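Local coordinates for protein N-acetylmuramoyl-L-alanine amidase (PDB 6SRT) that probably hydrolyses the amide bond between N-acetylmuramic acid and L-alanine in bacterial peptidoglycan, as a zinc-binding endolysin of the amidase 2 family, at residues Ser124-Ser129 against Ala164-Lys169. Sequence-based numbering, arbitrary orientation.
Sequences SLIALS and AKLNVK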
ATOM      1  N   SER A 124      -8.328  -7.403  -5.151  1.00 12.79           N
ATOM      2  CA  SER A 124      -6.867  -7.346  -4.986  1.00 13.04           C
ATOM      3  C   SER A 124      -6.524  -6.932  -3.545  1.00 12.04           C
ATOM      4  O   SER A 124      -5.545  -7.488  -2.943  1.00 12.94           O
ATOM      5  CB  SER A 124      -6.239  -6.480  -6.006  1.00 13.34           C
ATOM      6  OG  SER A 124      -6.374  -7.091  -7.251  1.00 14.79           O
ATOM      7  N   LEU A 125      -7.217  -5.962  -2.956  1.00 12.78           N
ATOM      8  CA  LEU A 125      -6.934  -5.530  -1.579  1.00 11.88           C
ATOM      9  C   LEU A 125      -7.074  -6.725  -0.651  1.00 12.19           C
ATOM     10  O   LEU A 125      -6.237  -6.920   0.273  1.00 12.95           O
ATOM     11  CB  LEU A 125      -7.884  -4.399  -1.146  1.00 11.75           C
ATOM     12  CG  LEU A 125      -7.467  -3.026  -1.677  1.00 11.77           C
ATOM     13  CD1 LEU A 125      -8.622  -2.085  -1.688  1.00 12.93           C
ATOM     14  CD2 LEU A 125      -6.292  -2.457  -0.850  1.00 12.93           C
ATOM     15  N   ILE A 126      -8.113  -7.524  -0.765  1.00 12.74           N
ATOM     16  CA  ILE A 126      -8.317  -8.664   0.136  1.00 13.91           C
ATOM     17  C   ILE A 126      -7.225  -9.698  -0.104  1.00 12.11           C
ATOM     18  O   ILE A 126      -6.657 -10.221   0.885  1.00 14.31           O
ATOM     19  CB  ILE A 126      -9.717  -9.260  -0.051  1.00 14.13           C
ATOM     20  CG1 ILE A 126     -10.806  -8.255   0.267  1.00 14.91           C
ATOM     21  CG2 ILE A 126      -9.909 -10.520   0.771  1.00 15.49           C
ATOM     22  CD1 ILE A 126     -10.733  -7.645   1.603  1.00 19.61           C
ATOM     23  N   ALA A 127      -6.972 -10.050  -1.353  1.00 12.79           N
ATOM     24  CA  ALA A 127      -6.015 -11.125  -1.632  1.00 13.17           C
ATOM     25  C   ALA A 127      -4.623 -10.702  -1.162  1.00 12.35           C
ATOM     26  O   ALA A 127      -3.891 -11.525  -0.547  1.00 13.09           O
ATOM     27  CB  ALA A 127      -6.015 -11.470  -3.072  1.00 14.12           C
ATOM     28  N   LEU A 128      -4.215  -9.497  -1.442  1.00 12.15           N
ATOM     29  CA  LEU A 128      -2.878  -9.048  -1.079  1.00 11.61           C
ATOM     30  C   LEU A 128      -2.779  -8.914   0.447  1.00 11.06           C
ATOM     31  O   LEU A 128      -1.738  -9.314   1.036  1.00 11.57           O
ATOM     32  CB  LEU A 128      -2.628  -7.669  -1.704  1.00 11.39           C
ATOM     33  CG  LEU A 128      -1.291  -7.022  -1.342  1.00 11.80           C
ATOM     34  CD1 LEU A 128      -0.107  -7.816  -1.822  1.00 14.42           C
ATOM     35  CD2 LEU A 128      -1.232  -5.599  -1.913  1.00 11.80           C
ATOM     36  N   SER A 129      -3.793  -8.359   1.086  1.00 11.12           N
ATOM     37  CA  SER A 129      -3.725  -8.234   2.557  1.00 11.07           C
ATOM     38  C   SER A 129      -3.621  -9.625   3.216  1.00 11.12           C
ATOM     39  O   SER A 129      -2.792  -9.775   4.119  1.00 11.80           O
ATOM     40  CB  SER A 129      -4.913  -7.469   3.077  1.00 11.04           C
ATOM     41  OG  SER A 129      -4.999  -6.153   2.541  1.00 11.88           O
ATOM     42  N   ALA A 164     -13.821  -6.803   7.820  1.00 14.78           N
ATOM     43  CA  ALA A 164     -14.851  -7.849   7.954  1.00 15.94           C
ATOM     44  C   ALA A 164     -14.512  -9.059   7.080  1.00 14.73           C
ATOM     45  O   ALA A 164     -14.553 -10.212   7.595  1.00 17.66           O
ATOM     46  CB  ALA A 164     -16.220  -7.303   7.655  1.00 18.86           C
ATOM     47  N   LYS A 165     -14.132  -8.845   5.812  1.00 14.80           N
ATOM     48  CA  LYS A 165     -13.780  -9.947   4.925  1.00 14.81           C
ATOM     49  C   LYS A 165     -12.539 -10.680   5.422  1.00 13.77           C
ATOM     50  O   LYS A 165     -12.456 -11.886   5.194  1.00 15.74           O
ATOM     51  CB  LYS A 165     -13.574  -9.422   3.525  1.00 15.76           C
ATOM     52  CG  LYS A 165     -14.891  -9.039   2.856  1.00 20.65           C
ATOM     53  CD  LYS A 165     -14.813  -8.463   1.488  1.00 28.56           C
ATOM     54  CE  LYS A 165     -16.151  -8.612   0.773  1.00 36.47           C
ATOM     55  NZ  LYS A 165     -16.155  -7.951  -0.554  1.00 46.37           N
ATOM     56  N   LEU A 166     -11.616  -9.971   6.032  1.00 13.03           N
ATOM     57  CA  LEU A 166     -10.382 -10.594   6.562  1.00 12.32           C
ATOM     58  C   LEU A 166     -10.549 -11.133   7.970  1.00 13.36           C
ATOM     59  O   LEU A 166      -9.581 -11.673   8.516  1.00 14.98           O
ATOM     60  CB  LEU A 166      -9.281  -9.557   6.482  1.00 12.46           C
ATOM     61  CG  LEU A 166      -8.857  -9.170   5.086  1.00 12.04           C
ATOM     62  CD1 LEU A 166      -7.990  -7.910   5.080  1.00 13.31           C
ATOM     63  CD2 LEU A 166      -8.101 -10.291   4.373  1.00 13.26           C
ATOM     64  N   ASN A 167     -11.716 -10.981   8.572  1.00 14.56           N
ATOM     65  CA  ASN A 167     -11.991 -11.487   9.933  1.00 15.91           C
ATOM     66  C   ASN A 167     -11.057 -10.807  10.929  1.00 15.68           C
ATOM     67  O   ASN A 167     -10.510 -11.508  11.824  1.00 19.58           O
ATOM     68  CB  ASN A 167     -11.900 -13.012  10.010  1.00 17.40           C
ATOM     69  CG  ASN A 167     -12.414 -13.550  11.338  1.00 19.16           C
ATOM     70  OD1 ASN A 167     -13.331 -12.973  11.938  1.00 22.79           O
ATOM     71  ND2 ASN A 167     -11.855 -14.645  11.775  1.00 23.60           N
ATOM     72  N   VAL A 168     -10.922  -9.497  10.844  1.00 16.36           N
ATOM     73  CA  VAL A 168     -10.130  -8.698  11.806  1.00 18.00           C
ATOM     74  C   VAL A 168     -11.089  -7.808  12.577  1.00 18.39           C
ATOM     75  O   VAL A 168     -11.866  -7.118  11.949  1.00 21.14           O
ATOM     76  CB  VAL A 168      -9.226  -7.750  10.982  1.00 22.40           C
ATOM     77  CG1 VAL A 168      -8.627  -6.672  11.838  1.00 21.83           C
ATOM     78  CG2 VAL A 168      -8.179  -8.539  10.348  1.00 26.89           C
ATOM     79  N   LYS A 169     -10.947  -7.742  13.888  1.00 24.03           N
ATOM     80  CA  LYS A 169     -11.893  -6.978  14.735  1.00 24.07           C
ATOM     81  C   LYS A 169     -11.337  -5.605  15.087  1.00 28.18           C
ATOM     82  O   LYS A 169     -12.073  -4.703  15.526  1.00 52.75           O
ATOM     83  CB  LYS A 169     -12.110  -7.715  16.054  1.00 26.25           C
ATOM     84  CG  LYS A 169     -12.679  -9.116  15.979  1.00 38.34           C
ATOM     85  CD  LYS A 169     -14.184  -9.202  16.102  1.00 53.50           C
ATOM     86  CE  LYS A 169     -14.650 -10.589  16.488  1.00 64.26           C
ATOM     87  NZ  LYS A 169     -14.067 -11.629  15.601  1.00 64.56           N
ATOM     88  OXT LYS A 169     -10.177  -5.386  14.995  1.00 42.51           O
TER
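L166 sets its two methyl branches against helix 119-136, an example of a short terminal helix packed on a longer one with no hydrogen bond between the two segments. Its CD2 meets I126 twice, lying 4.0 Å from the branch methyl CG2 of I126 and 3.8 Å from the I126 backbone O, while its CD1 goes one turn further along, to within 3.7 Å of S129 CB. The side chains of L166 and I126 run alongside each other, pointing opposite ways, and meet through CD2 and CG2. I126 divides its two branches between neighbours: CG2, anti to the backbone N, serves L166, whereas CG1, beside that N (chi1 -61°), carries CD1 to 3.9 Å from K165 CB. There the extended lysine chain lies across the isoleucine, roughly perpendicular to it, with CB and CD nearest, and its ammonium group runs on to a salt bridge with E161.

S129 turns only its CB to the leucine. Its hydroxyl is tied back within its own helix, OG donating to L125 O at 2.7 Å; this carbonyl also takes the backbone N of S129, and the two donors arrive from opposite faces of its plane. A further hydrogen bond joins OG to Y46 OH, giving the hydroxyl of the buried S129 polar partners although it sits beside the leucine methyls.

N167, at positive phi, closes the last turn of helix 159-165 in a Schellman motif, its N bonded back to A164 O. Helix 119-136 rests through L125 and L128 on strands 75-77 and 103-108, while the C-terminal segment packs against both that helix, L166 touching R130 and M133, and L141 of the edge strand 140-143.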